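Local coordinates for protein sialidase B (Streptococcus pneumoniae serotype 4, PDB 4XHX) that releases terminal sialic acid from oligosaccharides, glycoproteins and glycolipids by hydrolysing alpha-2,3, alpha-2,6 and alpha-2,8 linkages, at residues A[202-207]-A[265-270]; A[229-234]-A[640-645]. The protein carries 1 engineered substitution. One frame throughout, in Å; residues are numbered along the deposited sequence.

Interaction 1: residues A[202-207]-A[265-270]. With JKK (2-[(3-chlorobenzyl)amino]ethanesulfonic acid), chain B.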
ATOM      1  N   GLN A 202     -10.622   8.967  -4.014  1.00  6.69           N
ATOM      2  CA  GLN A 202     -11.476   8.036  -4.744  1.00  7.90           C
ATOM      3  C   GLN A 202     -10.706   6.835  -5.334  1.00  7.90           C
ATOM      4  O   GLN A 202     -11.165   6.201  -6.273  1.00  7.28           O
ATOM      5  CB  GLN A 202     -12.315   8.764  -5.807  1.00  8.35           C
ATOM      6  CG  GLN A 202     -13.385   9.707  -5.206  1.00 11.89           C
ATOM      7  CD  GLN A 202     -14.400   8.961  -4.329  1.00 19.83           C
ATOM      8  OE1 GLN A 202     -15.036   8.012  -4.776  1.00 25.85           O
ATOM      9  NE2 GLN A 202     -14.544   9.390  -3.079  1.00 19.70           N
ATOM     10  N   ALA A 203      -9.537   6.536  -4.779  1.00  6.99           N
ATOM     11  CA  ALA A 203      -8.858   5.279  -5.085  1.00  6.91           C
ATOM     12  C   ALA A 203      -9.377   4.227  -4.119  1.00  4.51           C
ATOM     13  O   ALA A 203      -9.507   4.489  -2.932  1.00  7.47           O
ATOM     14  CB  ALA A 203      -7.367   5.424  -4.926  1.00  4.16           C
ATOM     15  N   ASN A 204      -9.656   3.035  -4.624  1.00  5.55           N
ATOM     16  CA  ASN A 204     -10.109   1.950  -3.769  1.00  8.16           C
ATOM     17  C   ASN A 204      -8.938   1.196  -3.149  1.00  7.34           C
ATOM     18  O   ASN A 204      -9.124   0.414  -2.208  1.00  5.73           O
ATOM     19  CB  ASN A 204     -11.009   0.989  -4.552  1.00  6.25           C
ATOM     20  CG  ASN A 204     -11.940   0.211  -3.655  1.00  9.30           C
ATOM     21  OD1 ASN A 204     -12.234   0.636  -2.540  1.00  9.56           O
ATOM     22  ND2 ASN A 204     -12.418  -0.932  -4.136  1.00 12.00           N
ATOM     23  N   TYR A 205      -7.737   1.455  -3.675  1.00  5.47           N
ATOM     24  CA  TYR A 205      -6.511   0.755  -3.256  1.00  6.68           C
ATOM     25  C   TYR A 205      -5.354   1.711  -2.982  1.00  6.18           C
ATOM     26  O   TYR A 205      -5.292   2.795  -3.554  1.00  6.14           O
ATOM     27  CB  TYR A 205      -6.107  -0.266  -4.323  1.00  4.95           C
ATOM     28  CG  TYR A 205      -7.292  -1.094  -4.738  1.00  6.46           C
ATOM     29  CD1 TYR A 205      -7.760  -2.106  -3.918  1.00  7.70           C
ATOM     30  CD2 TYR A 205      -8.002  -0.801  -5.902  1.00  7.05           C
ATOM     31  CE1 TYR A 205      -8.878  -2.852  -4.262  1.00  7.01           C
ATOM     32  CE2 TYR A 205      -9.123  -1.540  -6.262  1.00  8.21           C
ATOM     33  CZ  TYR A 205      -9.553  -2.570  -5.441  1.00  9.81           C
ATOM     34  OH  TYR A 205     -10.667  -3.313  -5.785  1.00  9.58           O
ATOM     35  N   PHE A 206      -4.448   1.304  -2.098  1.00  5.09           N
ATOM     36  CA  PHE A 206      -3.275   2.101  -1.776  1.00  4.88           C
ATOM     37  C   PHE A 206      -2.070   1.196  -1.559  1.00  6.44           C
ATOM     38  O   PHE A 206      -2.195   0.063  -1.062  1.00  8.18           O
ATOM     39  CB  PHE A 206      -3.515   2.957  -0.520  1.00  4.33           C
ATOM     40  CG  PHE A 206      -4.700   3.870  -0.632  1.00  4.07           C
ATOM     41  CD1 PHE A 206      -4.562   5.140  -1.172  1.00  5.03           C
ATOM     42  CD2 PHE A 206      -5.953   3.447  -0.216  1.00  3.37           C
ATOM     43  CE1 PHE A 206      -5.658   5.986  -1.293  1.00  4.00           C
ATOM     44  CE2 PHE A 206      -7.063   4.279  -0.340  1.00  6.60           C
ATOM     45  CZ  PHE A 206      -6.911   5.556  -0.869  1.00  5.23           C
ATOM     46  N   ARG A 207      -0.904   1.693  -1.951  1.00  4.28           N
ATOM     47  CA  ARG A 207       0.355   1.015  -1.664  1.00  4.75           C
ATOM     48  C   ARG A 207       1.453   2.052  -1.480  1.00  4.15           C
ATOM     49  O   ARG A 207       1.259   3.228  -1.784  1.00  4.83           O
ATOM     50  CB  ARG A 207       0.741   0.067  -2.805  1.00  4.18           C
ATOM     51  CG  ARG A 207       0.090  -1.303  -2.740  1.00  5.33           C
ATOM     52  CD  ARG A 207       0.984  -2.346  -3.444  1.00  7.48           C
ATOM     53  NE  ARG A 207       2.297  -2.478  -2.805  1.00  5.82           N
ATOM     54  CZ  ARG A 207       3.291  -3.215  -3.307  1.00  8.23           C
ATOM     55  NH1 ARG A 207       3.113  -3.870  -4.452  1.00  7.16           N
ATOM     56  NH2 ARG A 207       4.460  -3.297  -2.676  1.00  6.93           N
ATOM     57  N   GLU A 265     -10.642   9.584 -12.003  1.00  8.82           N
ATOM     58  CA  GLU A 265     -10.425   9.010 -10.683  1.00 14.43           C
ATOM     59  C   GLU A 265     -11.652   8.182 -10.245  1.00 13.05           C
ATOM     60  O   GLU A 265     -12.624   8.719  -9.729  1.00 13.96           O
ATOM     61  CB  GLU A 265     -10.121  10.131  -9.667  1.00 12.84           C
ATOM     62  CG  GLU A 265      -8.635  10.572  -9.621  1.00 12.81           C
ATOM     63  CD  GLU A 265      -8.273  11.623 -10.673  1.00 18.04           C
ATOM     64  OE1 GLU A 265      -9.151  12.452 -11.003  1.00 21.51           O
ATOM     65  OE2 GLU A 265      -7.113  11.623 -11.172  1.00 12.69           O
ATOM     66  N   GLN A 266     -11.613   6.872 -10.453  1.00 11.71           N
ATOM     67  CA  GLN A 266     -12.785   6.043 -10.176  1.00 14.75           C
ATOM     68  C   GLN A 266     -12.536   5.061  -9.049  1.00 16.11           C
ATOM     69  O   GLN A 266     -11.485   4.418  -8.998  1.00  8.81           O
ATOM     70  CB  GLN A 266     -13.176   5.219 -11.401  1.00 16.30           C
ATOM     71  CG  GLN A 266     -13.529   6.008 -12.626  1.00 15.99           C
ATOM     72  CD  GLN A 266     -13.811   5.103 -13.801  1.00 14.88           C
ATOM     73  OE1 GLN A 266     -12.981   4.972 -14.705  1.00 15.73           O
ATOM     74  NE2 GLN A 266     -14.972   4.445 -13.786  1.00 15.25           N
ATOM     75  N   LEU A 267     -13.510   4.928  -8.157  1.00 11.08           N
ATOM     76  CA  LEU A 267     -13.423   3.897  -7.147  1.00 14.26           C
ATOM     77  C   LEU A 267     -13.996   2.599  -7.720  1.00 13.95           C
ATOM     78  O   LEU A 267     -15.206   2.473  -7.904  1.00 10.94           O
ATOM     79  CB  LEU A 267     -14.152   4.317  -5.884  1.00  9.92           C
ATOM     80  CG  LEU A 267     -13.703   3.479  -4.694  1.00 15.23           C
ATOM     81  CD1 LEU A 267     -13.482   4.358  -3.495  1.00 14.40           C
ATOM     82  CD2 LEU A 267     -14.723   2.384  -4.389  1.00 21.54           C
ATOM     83  N   VAL A 268     -13.121   1.645  -8.023  1.00  6.34           N
ATOM     84  CA  VAL A 268     -13.558   0.429  -8.708  1.00 11.04           C
ATOM     85  C   VAL A 268     -13.246  -0.802  -7.886  1.00 10.26           C
ATOM     86  O   VAL A 268     -12.177  -0.917  -7.300  1.00  9.71           O
ATOM     87  CB  VAL A 268     -12.922   0.298 -10.127  1.00 11.33           C
ATOM     88  CG1 VAL A 268     -13.433  -0.959 -10.845  1.00 13.13           C
ATOM     89  CG2 VAL A 268     -13.231   1.530 -10.954  1.00 12.71           C
ATOM     90  N   TYR A 269     -14.202  -1.718  -7.814  1.00 12.23           N
ATOM     91  CA  TYR A 269     -13.944  -2.996  -7.175  1.00 12.03           C
ATOM     92  C   TYR A 269     -13.282  -3.889  -8.206  1.00 12.04           C
ATOM     93  O   TYR A 269     -13.932  -4.385  -9.127  1.00 12.94           O
ATOM     94  CB  TYR A 269     -15.239  -3.583  -6.597  1.00 12.55           C
ATOM     95  CG  TYR A 269     -15.746  -2.734  -5.440  1.00 27.58           C
ATOM     96  CD1 TYR A 269     -15.310  -2.970  -4.134  1.00 31.07           C
ATOM     97  CD2 TYR A 269     -16.615  -1.663  -5.659  1.00 27.71           C
ATOM     98  CE1 TYR A 269     -15.745  -2.188  -3.073  1.00 24.38           C
ATOM     99  CE2 TYR A 269     -17.059  -0.873  -4.602  1.00 32.08           C
ATOM    100  CZ  TYR A 269     -16.620  -1.141  -3.313  1.00 39.96           C
ATOM    101  OH  TYR A 269     -17.055  -0.361  -2.261  1.00 47.01           O
ATOM    102  N   TRP A 270     -11.969  -4.048  -8.079  1.00  7.17           N
ATOM    103  CA  TRP A 270     -11.206  -4.817  -9.054  1.00  7.16           C
ATOM    104  C   TRP A 270     -11.432  -6.328  -8.868  1.00  7.12           C
ATOM    105  O   TRP A 270     -11.429  -6.817  -7.743  1.00  9.17           O
ATOM    106  CB  TRP A 270      -9.708  -4.474  -8.955  1.00 11.10           C
ATOM    107  CG  TRP A 270      -9.046  -4.305 -10.298  1.00  5.08           C
ATOM    108  CD1 TRP A 270      -8.134  -5.132 -10.873  1.00  8.06           C
ATOM    109  CD2 TRP A 270      -9.281  -3.248 -11.238  1.00  7.40           C
ATOM    110  NE1 TRP A 270      -7.763  -4.648 -12.114  1.00  6.83           N
ATOM    111  CE2 TRP A 270      -8.460  -3.492 -12.358  1.00  6.27           C
ATOM    112  CE3 TRP A 270     -10.099  -2.112 -11.233  1.00  5.84           C
ATOM    113  CZ2 TRP A 270      -8.433  -2.643 -13.460  1.00  8.46           C
ATOM    114  CZ3 TRP A 270     -10.079  -1.274 -12.324  1.00  8.11           C
ATOM    115  CH2 TRP A 270      -9.260  -1.550 -13.433  1.00 11.33           C
TER
HETATM  116  CAE JKK B 701       8.599   1.846 -10.430  1.00 14.09           C
HETATM  117  CAF JKK B 701       7.704   1.478 -11.490  1.00 19.75           C
HETATM  118  CAG JKK B 701       9.000   0.866  -9.498  1.00 18.13           C
HETATM  119  CAH JKK B 701       7.628  -0.815 -10.686  1.00 16.36           C
HETATM  120  CAI JKK B 701       8.116  -2.986  -6.890  1.00 13.70           C
HETATM  121  CAJ JKK B 701       6.967  -3.399  -6.000  1.00 11.98           C
HETATM  122  CAK JKK B 701       8.932  -1.525  -8.624  1.00 18.47           C
HETATM  123  CAM JKK B 701       7.227   0.166 -11.611  1.00 21.47           C
HETATM  124  CAN JKK B 701       8.531  -0.457  -9.628  1.00 16.17           C
HETATM  125  NAL JKK B 701       7.843  -1.850  -7.725  1.00 15.91           N
HETATM  126  OAA JKK B 701       8.206  -5.567  -4.903  1.00  6.84           O
HETATM  127  OAB JKK B 701       6.562  -5.935  -6.677  1.00 15.11           O
HETATM  128  OAC JKK B 701       5.810  -5.318  -4.491  1.00  9.38           O
HETATM  129  SAO JKK B 701       6.869  -5.138  -5.484  1.00 13.84           S
HETATM  130 CL   JKK B 701       6.140  -0.268 -12.905  1.00 26.84          CL
HETATM  131  O   HOH W   1     -10.102   2.370  -7.791  1.00 10.00           O
HETATM  132  O   HOH W   2     -10.996  -5.934  -5.048  1.00 10.76           O
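Two hydrogen bonds link the polar ends of Y205 and N204 to the backbone of the loop 265-270. The phenol oxygen of Y205 accepts the backbone N-H of W270 (OH to N 2.7 Å, nearly straight at 166°), with the nitrogen near the ring plane. N204 ND2 donates to V268 O at 3.2 Å, approaching from above the carbonyl plane. The same ND2 lies over one face of the Y269 ring, toward its rim, the amide and ring planes being 75° apart. Chi1 of N204, at -156°, turns CG away from the backbone N, and the amide reaches both V268 O and the Y269 ring. The other end of this amide, OD1, is held by S197.

Water extends both grips. One molecule accepts from N204 N and V268 N and donates to Q266 O; another accepts the proton of Y205 OH (2.7 Å) and donates to W270 O.

Apolar groups pack alongside these bonds. L267 lays CD2 against the N204 amide, 3.6 Å from OD1, and CB of W270 rests on the phenol end of Y205.

Further along the strand, R207 NH1 and NH2 both donate to JKK OAC, which lies at the guanidinium edge (NH2 to OAC 3.0 Å), while NE is salt-bridged to E631. Side-chain and water bonds thus do the work of direct backbone pairing here, anchoring the loop where a strand leading to a probable substrate-binding arginine begins.

Interaction 2: residues A[229-234]-A[640-645]. With JKK (2-[(3-chlorobenzyl)amino]ethanesulfonic acid), chain B.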
ATOM      1  N   GLY A 229      -6.843  -1.528  -9.238  1.00  5.85           N
ATOM      2  CA  GLY A 229      -6.389  -2.588  -8.353  1.00  7.99           C
ATOM      3  C   GLY A 229      -5.054  -2.205  -7.734  1.00  5.13           C
ATOM      4  O   GLY A 229      -4.664  -1.036  -7.787  1.00  8.06           O
ATOM      5  N   THR A 230      -4.354  -3.170  -7.143  1.00  4.11           N
ATOM      6  CA  THR A 230      -3.088  -2.885  -6.458  1.00  7.78           C
ATOM      7  C   THR A 230      -1.865  -3.019  -7.376  1.00  7.96           C
ATOM      8  O   THR A 230      -0.720  -2.915  -6.912  1.00  7.15           O
ATOM      9  CB  THR A 230      -2.896  -3.782  -5.217  1.00  6.65           C
ATOM     10  OG1 THR A 230      -3.102  -5.152  -5.584  1.00  6.92           O
ATOM     11  CG2 THR A 230      -3.884  -3.418  -4.121  1.00  5.46           C
ATOM     12  N   HIS A 231      -2.106  -3.247  -8.668  1.00  6.90           N
ATOM     13  CA  HIS A 231      -1.026  -3.420  -9.647  1.00  6.16           C
ATOM     14  C   HIS A 231      -0.099  -2.212  -9.684  1.00  7.34           C
ATOM     15  O   HIS A 231      -0.577  -1.067  -9.690  1.00  5.84           O
ATOM     16  CB  HIS A 231      -1.602  -3.602 -11.063  1.00  8.34           C
ATOM     17  CG  HIS A 231      -2.420  -4.846 -11.241  1.00  9.84           C
ATOM     18  ND1 HIS A 231      -1.965  -6.097 -10.881  1.00  5.90           N
ATOM     19  CD2 HIS A 231      -3.661  -5.028 -11.753  1.00  7.04           C
ATOM     20  CE1 HIS A 231      -2.896  -6.994 -11.153  1.00  6.14           C
ATOM     21  NE2 HIS A 231      -3.935  -6.373 -11.683  1.00  7.85           N
ATOM     22  N   ASP A 232       1.212  -2.464  -9.714  1.00  5.26           N
ATOM     23  CA  ASP A 232       2.206  -1.461 -10.148  1.00 10.41           C
ATOM     24  C   ASP A 232       1.822  -0.959 -11.549  1.00 15.89           C
ATOM     25  O   ASP A 232       1.140  -1.666 -12.293  1.00 11.58           O
ATOM     26  CB  ASP A 232       3.604  -2.100 -10.278  1.00 11.27           C
ATOM     27  CG  ASP A 232       4.292  -2.340  -8.945  1.00 10.80           C
ATOM     28  OD1 ASP A 232       3.731  -1.999  -7.881  1.00 13.53           O
ATOM     29  OD2 ASP A 232       5.420  -2.862  -8.977  1.00 10.32           O
ATOM     30  N   SER A 233       2.270   0.237 -11.920  1.00  9.70           N
ATOM     31  CA  SER A 233       2.143   0.693 -13.313  1.00 14.68           C
ATOM     32  C   SER A 233       2.608  -0.393 -14.317  1.00 16.99           C
ATOM     33  O   SER A 233       3.517  -1.146 -14.005  1.00 16.06           O
ATOM     34  CB  SER A 233       2.950   1.977 -13.519  1.00 14.27           C
ATOM     35  OG  SER A 233       2.687   2.903 -12.473  1.00 18.45           O
ATOM     36  N   LYS A 234       2.013  -0.494 -15.510  1.00 16.18           N
ATOM     37  CA  LYS A 234       0.960   0.390 -16.031  1.00 15.24           C
ATOM     38  C   LYS A 234      -0.381   0.278 -15.301  1.00 10.47           C
ATOM     39  O   LYS A 234      -0.876  -0.814 -15.021  1.00 19.77           O
ATOM     40  CB  LYS A 234       0.759   0.119 -17.535  1.00 21.24           C
ATOM     41  CG  LYS A 234       0.079  -1.215 -17.846  1.00 12.61           C
ATOM     42  CD  LYS A 234       0.150  -1.588 -19.316  1.00 16.54           C
ATOM     43  CE  LYS A 234      -0.380  -3.016 -19.524  1.00 35.23           C
ATOM     44  NZ  LYS A 234      -0.476  -3.444 -20.957  1.00 34.43           N
ATOM     45  N   GLU A 640      -3.412 -12.228  -2.814  1.00  7.09           N
ATOM     46  CA  GLU A 640      -3.841 -11.092  -1.983  1.00  7.65           C
ATOM     47  C   GLU A 640      -3.851  -9.757  -2.754  1.00  6.46           C
ATOM     48  O   GLU A 640      -3.632  -8.677  -2.179  1.00  6.36           O
ATOM     49  CB  GLU A 640      -2.975 -11.013  -0.719  1.00  4.19           C
ATOM     50  CG  GLU A 640      -2.907 -12.338   0.037  1.00  7.50           C
ATOM     51  CD  GLU A 640      -2.475 -12.205   1.488  1.00  9.89           C
ATOM     52  OE1 GLU A 640      -2.106 -11.084   1.919  1.00  7.43           O
ATOM     53  OE2 GLU A 640      -2.514 -13.240   2.200  1.00  7.12           O
ATOM     54  N   LEU A 641      -4.097  -9.847  -4.058  1.00  4.74           N
ATOM     55  CA  LEU A 641      -4.214  -8.663  -4.895  1.00  8.75           C
ATOM     56  C   LEU A 641      -5.517  -7.956  -4.596  1.00  7.45           C
ATOM     57  O   LEU A 641      -6.490  -8.585  -4.174  1.00  6.17           O
ATOM     58  CB  LEU A 641      -4.206  -9.027  -6.381  1.00  7.65           C
ATOM     59  CG  LEU A 641      -3.044  -9.850  -6.934  1.00  6.92           C
ATOM     60  CD1 LEU A 641      -3.380 -10.272  -8.373  1.00  7.75           C
ATOM     61  CD2 LEU A 641      -1.725  -9.096  -6.871  1.00  7.96           C
ATOM     62  N   HIS A 642      -5.523  -6.648  -4.834  1.00  5.65           N
ATOM     63  CA  HIS A 642      -6.735  -5.827  -4.777  1.00  6.71           C
ATOM     64  C   HIS A 642      -7.535  -5.958  -3.481  1.00  5.99           C
ATOM     65  O   HIS A 642      -8.743  -6.244  -3.512  1.00  6.87           O
ATOM     66  CB  HIS A 642      -7.633  -6.126  -5.981  1.00  5.70           C
ATOM     67  CG  HIS A 642      -6.875  -6.477  -7.220  1.00  5.95           C
ATOM     68  ND1 HIS A 642      -5.810  -5.729  -7.677  1.00  5.42           N
ATOM     69  CD2 HIS A 642      -7.016  -7.503  -8.092  1.00  4.87           C
ATOM     70  CE1 HIS A 642      -5.331  -6.275  -8.779  1.00  6.71           C
ATOM     71  NE2 HIS A 642      -6.047  -7.353  -9.054  1.00  4.43           N
ATOM     72  N   LEU A 643      -6.868  -5.759  -2.350  1.00  3.76           N
ATOM     73  CA  LEU A 643      -7.548  -5.670  -1.055  1.00  7.12           C
ATOM     74  C   LEU A 643      -7.698  -4.198  -0.653  1.00  7.82           C
ATOM     75  O   LEU A 643      -6.775  -3.399  -0.839  1.00  7.14           O
ATOM     76  CB  LEU A 643      -6.754  -6.392   0.032  1.00  6.24           C
ATOM     77  CG  LEU A 643      -6.292  -7.831  -0.217  1.00  5.64           C
ATOM     78  CD1 LEU A 643      -5.452  -8.340   0.949  1.00  4.41           C
ATOM     79  CD2 LEU A 643      -7.500  -8.722  -0.438  1.00  4.85           C
ATOM     80  N   SER A 644      -8.841  -3.839  -0.081  1.00  7.01           N
ATOM     81  CA  SER A 644      -9.012  -2.460   0.382  1.00  9.80           C
ATOM     82  C   SER A 644      -8.675  -2.276   1.851  1.00  7.30           C
ATOM     83  O   SER A 644      -8.912  -3.171   2.670  1.00  4.96           O
ATOM     84  CB  SER A 644     -10.430  -1.974   0.123  1.00  8.66           C
ATOM     85  OG  SER A 644     -10.601  -1.769  -1.268  1.00 14.16           O
ATOM     86  N   ASN A 645      -8.146  -1.100   2.174  1.00  3.88           N
ATOM     87  CA  ASN A 645      -7.947  -0.697   3.566  1.00  4.11           C
ATOM     88  C   ASN A 645      -7.024  -1.636   4.324  1.00  6.47           C
ATOM     89  O   ASN A 645      -7.308  -2.038   5.449  1.00  8.74           O
ATOM     90  CB  ASN A 645      -9.293  -0.542   4.282  1.00  6.37           C
ATOM     91  CG  ASN A 645     -10.130   0.598   3.715  1.00  5.88           C
ATOM     92  OD1 ASN A 645      -9.672   1.360   2.865  1.00 10.29           O
ATOM     93  ND2 ASN A 645     -11.350   0.729   4.196  1.00  5.66           N
TER
HETATM   94  CAE JKK B 701       8.599   1.846 -10.430  1.00 14.09           C
HETATM   95  CAF JKK B 701       7.704   1.478 -11.490  1.00 19.75           C
HETATM   96  CAG JKK B 701       9.000   0.866  -9.498  1.00 18.13           C
HETATM   97  CAH JKK B 701       7.628  -0.815 -10.686  1.00 16.36           C
HETATM   98  CAI JKK B 701       8.116  -2.986  -6.890  1.00 13.70           C
HETATM   99  CAJ JKK B 701       6.967  -3.399  -6.000  1.00 11.98           C
HETATM  100  CAK JKK B 701       8.932  -1.525  -8.624  1.00 18.47           C
HETATM  101  CAM JKK B 701       7.227   0.166 -11.611  1.00 21.47           C
HETATM  102  CAN JKK B 701       8.531  -0.457  -9.628  1.00 16.17           C
HETATM  103  NAL JKK B 701       7.843  -1.850  -7.725  1.00 15.91           N
HETATM  104  OAA JKK B 701       8.206  -5.567  -4.903  1.00  6.84           O
HETATM  105  OAB JKK B 701       6.562  -5.935  -6.677  1.00 15.11           O
HETATM  106  OAC JKK B 701       5.810  -5.318  -4.491  1.00  9.38           O
HETATM  107  SAO JKK B 701       6.869  -5.138  -5.484  1.00 13.84           S
HETATM  108 CL   JKK B 701       6.140  -0.268 -12.905  1.00 26.84          CL
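The rings of H231 and H642 meet as a T-shaped (edge-to-face) pair, centroids 4.6 Å apart and planes at 79°, with H642 supplying the edge. Its CE1 stands over one face of H231, toward the rim and 3.2 Å from H231 NE2. On one face of H642 lies CB of the preceding L641, centred over the ring. Two groups reach the H642 edge near its plane: the NE2-CE1 side of H231 and the backbone N-H of T230, which donates to ND1 at 3.0 Å. W270 makes a further edge-to-face contact with H642.

T230 answers with its hydroxyl. OG1 accepts the backbone N-H of H642 at 2.9 Å and 173°, so each residue takes the other's N-H on a side-chain acceptor. Chi1 of T230, at 51°, points OG1 at that N-H while CG2 packs on the H642 backbone. G229 brings its CA to within 3.3 Å of H642 ND1, where the backbone runs close against the ring.

NE2 of both histidines is bonded to K277 O. For H642, with ND1 accepting, this is consistent with a neutral ring protonated at NE2.

D232, the probable proton acceptor, follows H231 in the loop 229-234; its OD2 takes a hydrogen bond from the ligand amine NAL (2.9 Å). R226, bonded to both D232 OD1 and T230 O, is the second-shell residue. The T230-H642 pair fixes the loop just before D232, in a family 33 sialidase active site where a loop joining two propeller strands presents the aspartate.

In the fold
From the N terminus the chain passes through the lectin-like domain and enters the catalytic propeller at 202-207. It then runs by way of strand 219-226 to 229-234, and through strands 237-244 and 255-256 to 265-270, where interaction 1 closes a loop round the first propeller sheet. Interaction 2 closes a far longer one, bringing 640-645, just before strand 647-652, back to that sheet. Segment 229-234 lies between the segments of interaction 1 while 640-645 lies beyond both, so the two cross. They also touch: S644 OG probably bonds to N204 O, and the Y205 ring packs on G229 and H642. Both contacts also supply a residue to the JKK site.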